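Local coordinates for protein SOXX (Paracoccus pantotrophus, PDB 2C1D) that binds a covalently attached heme c as the SoxX subunit of the SoxXA cytochrome complex, which initiates sulfur oxidation, and probably transfers electrons, at residues A43-A49 / T58-D64; L63-D68 / L132-E137; E28-M33 / D127-L132. All blocks are in the same frame, centred on the assembly; numbering follows the deposited sequence.

Interaction 1 (A43-A49 / T58-D64). With HEC (heme c), chain O.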
# COMPACT_ATOMS: atom_id res chain seq x y z
N ALA B 43 3.75 16.49 -1.87
CA ALA B 43 3.67 15.05 -2.13
C ALA B 43 2.93 14.80 -3.42
O ALA B 43 3.24 13.86 -4.13
CB ALA B 43 2.98 14.28 -0.99
N CYS B 44 1.96 15.67 -3.74
CA CYS B 44 1.15 15.53 -4.95
C CYS B 44 1.39 16.58 -6.04
O CYS B 44 1.23 16.26 -7.22
CB CYS B 44 -0.33 15.53 -4.57
SG CYS B 44 -0.76 14.12 -3.54
N HIS B 45 1.77 17.81 -5.64
CA HIS B 45 1.97 18.96 -6.54
C HIS B 45 3.41 19.45 -6.60
O HIS B 45 4.06 19.62 -5.58
CB HIS B 45 1.19 20.20 -6.08
CG HIS B 45 -0.30 20.03 -6.02
ND1 HIS B 45 -0.96 18.96 -6.56
CD2 HIS B 45 -1.26 20.81 -5.46
CE1 HIS B 45 -2.25 19.09 -6.34
NE2 HIS B 45 -2.46 20.18 -5.66
N GLN B 46 3.87 19.76 -7.80
CA GLN B 46 5.10 20.51 -7.98
C GLN B 46 4.81 21.98 -7.68
O GLN B 46 3.70 22.44 -7.86
CB GLN B 46 5.61 20.40 -9.42
CG GLN B 46 6.36 19.13 -9.75
CD GLN B 46 6.50 18.89 -11.27
OE1 GLN B 46 6.11 19.76 -12.08
NE2 GLN B 46 7.04 17.73 -11.66
N ILE B 47 5.82 22.69 -7.19
CA ILE B 47 5.75 24.13 -7.02
C ILE B 47 7.04 24.71 -7.58
O ILE B 47 8.09 24.71 -6.93
CB ILE B 47 5.58 24.52 -5.53
CG1 ILE B 47 4.45 23.73 -4.87
CG2 ILE B 47 5.32 26.02 -5.43
CD1 ILE B 47 4.26 24.05 -3.40
N GLY B 48 6.97 25.14 -8.83
CA GLY B 48 8.14 25.70 -9.51
C GLY B 48 8.77 26.89 -8.80
O GLY B 48 9.99 27.04 -8.80
N ALA B 49 7.94 27.70 -8.15
CA ALA B 49 8.42 28.83 -7.38
C ALA B 49 9.28 28.42 -6.18
O ALA B 49 9.95 29.25 -5.60
CB ALA B 49 7.26 29.68 -6.91
N THR B 58 3.80 14.09 -8.85
CA THR B 58 3.21 14.31 -10.17
C THR B 58 1.79 13.81 -10.19
O THR B 58 1.26 13.48 -11.26
CB THR B 58 4.02 13.58 -11.28
OG1 THR B 58 4.21 12.20 -10.93
CG2 THR B 58 5.42 14.16 -11.39
N ILE B 59 1.16 13.76 -9.02
CA ILE B 59 -0.24 13.34 -8.91
C ILE B 59 -1.16 14.38 -9.57
O ILE B 59 -2.15 14.04 -10.24
CB ILE B 59 -0.60 13.19 -7.42
CG1 ILE B 59 0.22 12.07 -6.75
CG2 ILE B 59 -2.12 13.00 -7.20
CD1 ILE B 59 0.01 10.67 -7.29
N ALA B 60 -0.86 15.65 -9.34
CA ALA B 60 -1.69 16.72 -9.87
C ALA B 60 -0.81 17.80 -10.46
O ALA B 60 0.36 17.88 -10.14
CB ALA B 60 -2.55 17.27 -8.78
N PRO B 61 -1.38 18.64 -11.33
CA PRO B 61 -0.62 19.73 -11.95
C PRO B 61 0.07 20.67 -10.94
O PRO B 61 -0.38 20.80 -9.78
CB PRO B 61 -1.69 20.48 -12.77
CG PRO B 61 -2.71 19.43 -13.09
CD PRO B 61 -2.78 18.61 -11.80
N PRO B 62 1.15 21.31 -11.36
CA PRO B 62 1.86 22.26 -10.50
C PRO B 62 0.94 23.35 -9.97
O PRO B 62 -0.09 23.65 -10.58
CB PRO B 62 2.94 22.84 -11.42
CG PRO B 62 3.16 21.80 -12.44
CD PRO B 62 1.81 21.19 -12.68
N LEU B 63 1.33 23.92 -8.84
CA LEU B 63 0.56 24.95 -8.18
C LEU B 63 0.88 26.34 -8.73
O LEU B 63 0.18 27.30 -8.43
CB LEU B 63 0.82 24.92 -6.66
CG LEU B 63 0.12 23.76 -5.96
CD1 LEU B 63 0.39 23.82 -4.44
CD2 LEU B 63 -1.37 23.82 -6.28
N ASP B 64 1.92 26.44 -9.54
CA ASP B 64 2.27 27.74 -10.11
C ASP B 64 1.08 28.22 -10.91
O ASP B 64 0.42 27.43 -11.61
CB ASP B 64 3.53 27.65 -10.93
CG ASP B 64 4.64 26.97 -10.18
OD1 ASP B 64 4.65 25.72 -10.17
OD2 ASP B 64 5.51 27.62 -9.55
FE HEC O . -4.16 19.78 -4.21
CHA HEC O . -6.15 20.44 -6.90
CHB HEC O . -3.75 23.09 -3.65
CHC HEC O . -2.43 19.07 -1.39
CHD HEC O . -4.20 16.41 -4.98
NA HEC O . -4.86 21.47 -5.10
C1A HEC O . -5.62 21.51 -6.23
C2A HEC O . -5.78 22.90 -6.59
C3A HEC O . -5.11 23.65 -5.69
C4A HEC O . -4.52 22.74 -4.73
CMA HEC O . -4.95 25.18 -5.60
CAA HEC O . -6.60 23.35 -7.80
CBA HEC O . -5.94 22.96 -9.11
CGA HEC O . -4.95 24.03 -9.40
O1A HEC O . -5.42 25.16 -9.66
O2A HEC O . -3.73 23.78 -9.36
NB HEC O . -3.25 20.86 -2.82
C1B HEC O . -3.26 22.23 -2.72
C2B HEC O . -2.68 22.61 -1.44
C3B HEC O . -2.29 21.50 -0.82
C4B HEC O . -2.66 20.38 -1.67
CMB HEC O . -2.47 24.07 -0.99
CAB HEC O . -1.62 21.43 0.59
CBB HEC O . -2.37 22.09 1.53
NC HEC O . -3.41 18.03 -3.33
C1C HEC O . -2.74 17.99 -2.16
C2C HEC O . -2.34 16.60 -1.93
C3C HEC O . -2.95 15.84 -2.85
C4C HEC O . -3.55 16.75 -3.81
CMC HEC O . -1.70 16.09 -0.63
CAC HEC O . -2.89 14.28 -3.05
CBC HEC O . -3.23 13.46 -2.04
ND HEC O . -5.06 18.59 -5.70
C1D HEC O . -4.91 17.22 -5.84
C2D HEC O . -5.62 16.80 -7.03
C3D HEC O . -6.23 18.07 -7.62
C4D HEC O . -5.81 19.12 -6.74
CMD HEC O . -5.76 15.36 -7.60
CAD HEC O . -7.08 18.25 -8.91
CBD HEC O . -8.56 18.13 -8.52
CGD HEC O . -9.27 17.05 -9.31
O1D HEC O . -9.54 15.94 -8.74
O2D HEC O . -9.56 17.34 -10.51
O HOH W 1 3.02 18.00 -10.15
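H45 and L63 cross almost at right angles, with L63 CG 3.7 Å from H45 CB. With its CG anti to the carbonyl carbon (chi1 -61°), H45 reaches from the loop to the heme, where its NE2 binds iron at 2.3 Å; M91 is the other axial ligand. One face of the imidazole is turned to the porphyrin C1C, the other to the carbonyl oxygen of P61. The small methyl of A60 lies against the porphyrin, CB to C2D 3.6 Å. C44, bonded through SG to heme CAC, a former vinyl carbon, in a thioether, lays its CB 3.7 Å from I59 CB. C44 and H45 close the CXXCH motif, begun by C41, of a c-type cytochrome. A60 N bonds to C44 O and L63 N to Q46 O, both at 3.0 Å, and a water bridges Q46 N and A60 O, while Q46 runs alongside the P62 ring. D64 spreads its carboxylate across successive amides: OD1 takes G48 N at 2.7 Å and OD2 takes A49 N at 2.8 Å, each through a syn lone pair. Backbone bonds and a two-handed carboxylate thus hold the histidine's loop against 58-64, which should limit the freedom of the iron ligand.

Interaction 2 (L63-D68 / L132-E137). With HEC (heme c), chain O.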
# COMPACT_ATOMS: atom_id res chain seq x y z
N LEU B 63 1.33 23.92 -8.84
CA LEU B 63 0.56 24.95 -8.18
C LEU B 63 0.88 26.34 -8.73
O LEU B 63 0.18 27.30 -8.43
CB LEU B 63 0.82 24.92 -6.66
CG LEU B 63 0.12 23.76 -5.96
CD1 LEU B 63 0.39 23.82 -4.44
CD2 LEU B 63 -1.37 23.82 -6.28
N ASP B 64 1.92 26.44 -9.54
CA ASP B 64 2.27 27.74 -10.11
C ASP B 64 1.08 28.22 -10.91
O ASP B 64 0.42 27.43 -11.61
CB ASP B 64 3.53 27.65 -10.93
CG ASP B 64 4.64 26.97 -10.18
OD1 ASP B 64 4.65 25.72 -10.17
OD2 ASP B 64 5.51 27.62 -9.55
N GLY B 65 0.75 29.49 -10.74
CA GLY B 65 -0.36 30.10 -11.44
C GLY B 65 -1.72 29.91 -10.78
O GLY B 65 -2.71 30.40 -11.30
N ALA B 66 -1.81 29.22 -9.64
CA ALA B 66 -3.13 29.06 -9.01
C ALA B 66 -3.67 30.42 -8.52
O ALA B 66 -4.87 30.60 -8.38
CB ALA B 66 -3.10 28.02 -7.85
N GLY B 67 -2.78 31.37 -8.27
CA GLY B 67 -3.15 32.73 -7.91
C GLY B 67 -3.91 33.45 -9.02
O GLY B 67 -4.66 34.38 -8.73
N ASP B 68 -3.72 33.00 -10.26
CA ASP B 68 -4.43 33.50 -11.45
C ASP B 68 -5.73 32.75 -11.75
O ASP B 68 -6.65 33.31 -12.35
CB ASP B 68 -3.58 33.32 -12.73
CG ASP B 68 -2.27 34.10 -12.72
OD1 ASP B 68 -2.28 35.33 -12.46
OD2 ASP B 68 -1.17 33.54 -13.02
N LEU B 132 -0.78 31.04 -1.88
CA LEU B 132 -1.35 30.63 -3.15
C LEU B 132 -1.77 31.85 -3.99
O LEU B 132 -1.69 31.82 -5.21
CB LEU B 132 -2.54 29.70 -2.93
CG LEU B 132 -2.21 28.31 -2.37
CD1 LEU B 132 -3.46 27.65 -1.89
CD2 LEU B 132 -1.52 27.42 -3.39
N VAL B 133 -2.23 32.90 -3.32
CA VAL B 133 -2.63 34.12 -4.02
C VAL B 133 -1.44 34.76 -4.75
O VAL B 133 -1.64 35.38 -5.78
CB VAL B 133 -3.36 35.12 -3.04
CG1 VAL B 133 -3.48 36.51 -3.63
CG2 VAL B 133 -4.74 34.59 -2.69
N THR B 134 -0.22 34.59 -4.24
CA THR B 134 0.96 35.20 -4.87
C THR B 134 1.44 34.47 -6.11
O THR B 134 2.30 34.99 -6.81
CB THR B 134 2.19 35.37 -3.91
OG1 THR B 134 2.74 34.09 -3.53
CG2 THR B 134 1.80 36.05 -2.61
N LEU B 135 0.93 33.27 -6.34
CA LEU B 135 1.43 32.43 -7.43
C LEU B 135 0.77 32.85 -8.72
O LEU B 135 -0.22 32.27 -9.15
CB LEU B 135 1.18 30.94 -7.13
CG LEU B 135 1.98 30.34 -5.99
CD1 LEU B 135 1.48 28.93 -5.65
CD2 LEU B 135 3.48 30.31 -6.33
N LYS B 136 1.33 33.90 -9.32
CA LYS B 136 0.77 34.52 -10.51
C LYS B 136 1.75 34.44 -11.67
O LYS B 136 2.96 34.30 -11.48
CB LYS B 136 0.46 35.99 -10.21
CG LYS B 136 -0.83 36.21 -9.42
CD LYS B 136 -0.74 37.47 -8.54
CE LYS B 136 -2.11 37.94 -7.99
NZ LYS B 136 -3.24 36.99 -8.22
N GLU B 137 1.20 34.58 -12.88
CA GLU B 137 1.96 34.83 -14.11
C GLU B 137 2.72 33.60 -14.59
O GLU B 137 3.25 33.61 -15.71
CB GLU B 137 2.93 36.04 -13.95
CG GLU B 137 2.26 37.31 -13.42
CD GLU B 137 3.17 38.53 -13.32
OE1 GLU B 137 3.72 38.79 -12.22
OE2 GLU B 137 3.32 39.24 -14.34
FE HEC O . -4.16 19.78 -4.21
CHA HEC O . -6.15 20.44 -6.90
CHB HEC O . -3.75 23.09 -3.65
CHC HEC O . -2.43 19.07 -1.39
CHD HEC O . -4.20 16.41 -4.98
NA HEC O . -4.86 21.47 -5.10
C1A HEC O . -5.62 21.51 -6.23
C2A HEC O . -5.78 22.90 -6.59
C3A HEC O . -5.11 23.65 -5.69
C4A HEC O . -4.52 22.74 -4.73
CMA HEC O . -4.95 25.18 -5.60
CAA HEC O . -6.60 23.35 -7.80
CBA HEC O . -5.94 22.96 -9.11
CGA HEC O . -4.95 24.03 -9.40
O1A HEC O . -5.42 25.16 -9.66
O2A HEC O . -3.73 23.78 -9.36
NB HEC O . -3.25 20.86 -2.82
C1B HEC O . -3.26 22.23 -2.72
C2B HEC O . -2.68 22.61 -1.44
C3B HEC O . -2.29 21.50 -0.82
C4B HEC O . -2.66 20.38 -1.67
CMB HEC O . -2.47 24.07 -0.99
CAB HEC O . -1.62 21.43 0.59
CBB HEC O . -2.37 22.09 1.53
NC HEC O . -3.41 18.03 -3.33
C1C HEC O . -2.74 17.99 -2.16
C2C HEC O . -2.34 16.60 -1.93
C3C HEC O . -2.95 15.84 -2.85
C4C HEC O . -3.55 16.75 -3.81
CMC HEC O . -1.70 16.09 -0.63
CAC HEC O . -2.89 14.28 -3.05
CBC HEC O . -3.23 13.46 -2.04
ND HEC O . -5.06 18.59 -5.70
C1D HEC O . -4.91 17.22 -5.84
C2D HEC O . -5.62 16.80 -7.03
C3D HEC O . -6.23 18.07 -7.62
C4D HEC O . -5.81 19.12 -6.74
CMD HEC O . -5.76 15.36 -7.60
CAD HEC O . -7.08 18.25 -8.91
CBD HEC O . -8.56 18.13 -8.52
CGD HEC O . -9.27 17.05 -9.31
O1D HEC O . -9.54 15.94 -8.74
O2D HEC O . -9.56 17.34 -10.51
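L135 has its side chain turned in against the 63-66 turn: CG stands anti to the carbonyl carbon (chi1 -69°), which carries CD1 to 3.5 Å from L63 O, where it also touches L63 CB. A branched, wholly apolar residue suits this buried place, where it lies against backbone atoms. L135 is the centre of an inverse gamma turn, and its oxygen faces the start of helix 66-69: L135 O accepts a weak bond from G67 N at 2.9 Å, bent to 129°, and lies 3.2 Å from G65 CA.

G67 is the second main partner. Its CA comes within 3.2 Å of L132 O, and a CB here would run into the carbonyl oxygens of L132, V133 and L135, so glycine lets two backbones approach directly. G65, at the N-cap position, is glycine for another reason: its positive phi of 85° completes the type II turn from L63 to A66.

L132 stretches its CD2 to L63 CD1 at 4.2 Å and its CD1 to the heme methyl CMB at 3.8 Å. At the outer end, D68 OD2 receives E137 N through its syn lone pair at 2.6 Å, while the aliphatic part of K136 passes D68 obliquely, with CG against OD1. Aspartate suits the place because its carboxylate can accept the backbone N-H of E137, the last residue.

The contact therefore joins the start of helix 66-69 to the C-terminal end of helix 122-133 and the residues that follow it. Helix 72-81 packs on L132 through L75 and V79 and on V133 through L75, and helix 26-33 meets L63 and L132 through M33.

Interaction 3 (E28-M33 / D127-L132); sequences EGVRIM and DVVAFL
D127 opens the contact by setting its CB against I32 CD1, at 3.7 Å, while its OD2 lies 3.4 Å from E28 CG. The two carboxylates are kept apart: E28 bends at chi2 (69°) toward R31, whose NE and NH2 both grip OE2, and D127 OD1 is bonded to N25 N. The carbonyl oxygen of D127 receives a CA-H...O contact from G29 CA at 3.2 Å, possible because G29 has no CB, which would clash with that oxygen. V128 follows, nearest to G29 in the backbone; its CG2 presses on I32 CG2 at a tight 3.4 Å and its CG1 meets M33 CG. Short, beta-branched valine suits such a close crossing, for the helix axes pass 7.5 Å apart at -106°. This is the near-perpendicular packing of N- and C-terminal helices that marks the cytochrome c fold, with glycine at the crossing. F131, a turn further along, has its CG anti to the backbone N (chi1 180°) and presents one ring face to V30 CG2 in a CH-pi contact, 3.5 Å from methyl to centroid. M33 SD approaches the same ring obliquely, 3.5 Å from F131 CD2, as a Met-aromatic contact. L132 then receives the methyl end of that methionine, CE, on its CD2.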
# COMPACT_ATOMS: atom_id res chain seq x y z
N GLU B 28 4.88 31.61 6.19
CA GLU B 28 4.42 30.47 6.99
C GLU B 28 3.64 29.52 6.09
O GLU B 28 3.80 28.33 6.20
CB GLU B 28 3.60 30.91 8.22
CG GLU B 28 3.19 29.76 9.17
CD GLU B 28 4.35 29.12 9.95
OE1 GLU B 28 5.49 29.64 9.88
OE2 GLU B 28 4.10 28.09 10.64
N GLY B 29 2.81 30.05 5.20
CA GLY B 29 2.18 29.25 4.16
C GLY B 29 3.16 28.30 3.45
O GLY B 29 2.90 27.12 3.29
N VAL B 30 4.31 28.82 3.05
CA VAL B 30 5.29 28.00 2.36
C VAL B 30 5.75 26.85 3.28
O VAL B 30 5.86 25.69 2.86
CB VAL B 30 6.51 28.82 1.92
CG1 VAL B 30 7.64 27.94 1.44
CG2 VAL B 30 6.11 29.76 0.78
N ARG B 31 6.05 27.19 4.52
CA ARG B 31 6.51 26.17 5.48
C ARG B 31 5.46 25.07 5.62
O ARG B 31 5.78 23.89 5.57
CB ARG B 31 6.82 26.79 6.85
CG ARG B 31 7.57 25.85 7.79
CD ARG B 31 7.79 26.44 9.16
NE ARG B 31 6.53 26.42 9.85
CZ ARG B 31 6.09 25.39 10.55
NH1 ARG B 31 6.85 24.29 10.76
NH2 ARG B 31 4.89 25.46 11.09
N ILE B 32 4.20 25.48 5.78
CA ILE B 32 3.10 24.55 5.94
C ILE B 32 2.99 23.64 4.72
O ILE B 32 2.79 22.44 4.84
CB ILE B 32 1.78 25.34 6.19
CG1 ILE B 32 1.83 26.03 7.57
CG2 ILE B 32 0.55 24.44 6.10
CD1 ILE B 32 0.94 27.24 7.68
N MET B 33 3.15 24.21 3.53
CA MET B 33 2.94 23.48 2.29
C MET B 33 4.05 22.45 2.00
O MET B 33 3.85 21.51 1.22
CB MET B 33 2.81 24.46 1.12
CG MET B 33 1.53 25.34 1.18
SD MET B 33 1.66 26.72 0.03
CE MET B 33 1.37 25.89 -1.47
N ASP B 127 -2.79 31.01 6.01
CA ASP B 127 -1.39 31.17 5.66
C ASP B 127 -1.06 30.53 4.30
O ASP B 127 -0.30 31.10 3.49
CB ASP B 127 -0.50 30.57 6.76
CG ASP B 127 -0.51 31.38 8.07
OD1 ASP B 127 -1.03 32.52 8.14
OD2 ASP B 127 0.03 30.95 9.13
N VAL B 128 -1.65 29.35 4.05
CA VAL B 128 -1.44 28.64 2.79
C VAL B 128 -2.11 29.45 1.67
O VAL B 128 -1.51 29.72 0.66
CB VAL B 128 -1.98 27.22 2.86
CG1 VAL B 128 -2.07 26.59 1.45
CG2 VAL B 128 -1.09 26.37 3.79
N VAL B 129 -3.35 29.87 1.89
CA VAL B 129 -4.10 30.69 0.93
C VAL B 129 -3.34 31.95 0.53
O VAL B 129 -3.28 32.28 -0.65
CB VAL B 129 -5.50 31.06 1.47
CG1 VAL B 129 -6.16 32.12 0.61
CG2 VAL B 129 -6.38 29.84 1.53
N ALA B 130 -2.75 32.64 1.51
CA ALA B 130 -2.04 33.88 1.25
C ALA B 130 -0.85 33.64 0.34
O ALA B 130 -0.50 34.50 -0.49
CB ALA B 130 -1.59 34.52 2.54
N PHE B 131 -0.22 32.48 0.47
CA PHE B 131 0.86 32.14 -0.43
C PHE B 131 0.31 31.81 -1.82
O PHE B 131 0.86 32.25 -2.81
CB PHE B 131 1.74 31.02 0.08
CG PHE B 131 2.83 30.68 -0.87
CD1 PHE B 131 3.92 31.53 -1.01
CD2 PHE B 131 2.75 29.54 -1.68
CE1 PHE B 131 4.92 31.25 -1.92
CE2 PHE B 131 3.75 29.24 -2.58
CZ PHE B 131 4.84 30.09 -2.70
N LEU B 132 -0.78 31.04 -1.88
CA LEU B 132 -1.35 30.63 -3.15
C LEU B 132 -1.77 31.85 -3.99
O LEU B 132 -1.69 31.82 -5.21
CB LEU B 132 -2.54 29.70 -2.93
CG LEU B 132 -2.21 28.31 -2.37
CD1 LEU B 132 -3.46 27.65 -1.89
CD2 LEU B 132 -1.52 27.42 -3.39

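How the interactions relate
All three contacts border the heme, interaction 3 through V128 and L132. Interaction 1 carries the axial histidine and one of the covalent cysteines, and is nested inside the loop that interaction 3 closes by crossing helices 26-33 and 122-133. Interactions 1 and 2 share L63 and D64, and their centres are 12 Å apart; A49 CB also packs on L135 CD2 at 3.9 Å. Interactions 2 and 3 share L132 and both use helix 122-133. The three join at M33, whose CE lies 3.7 Å from L63 CD1 and 3.9 Å from I47 CD1. An apolar patch thus continues from the helix crossing to the heme-binding loop, and L63 too belongs to the heme pocket.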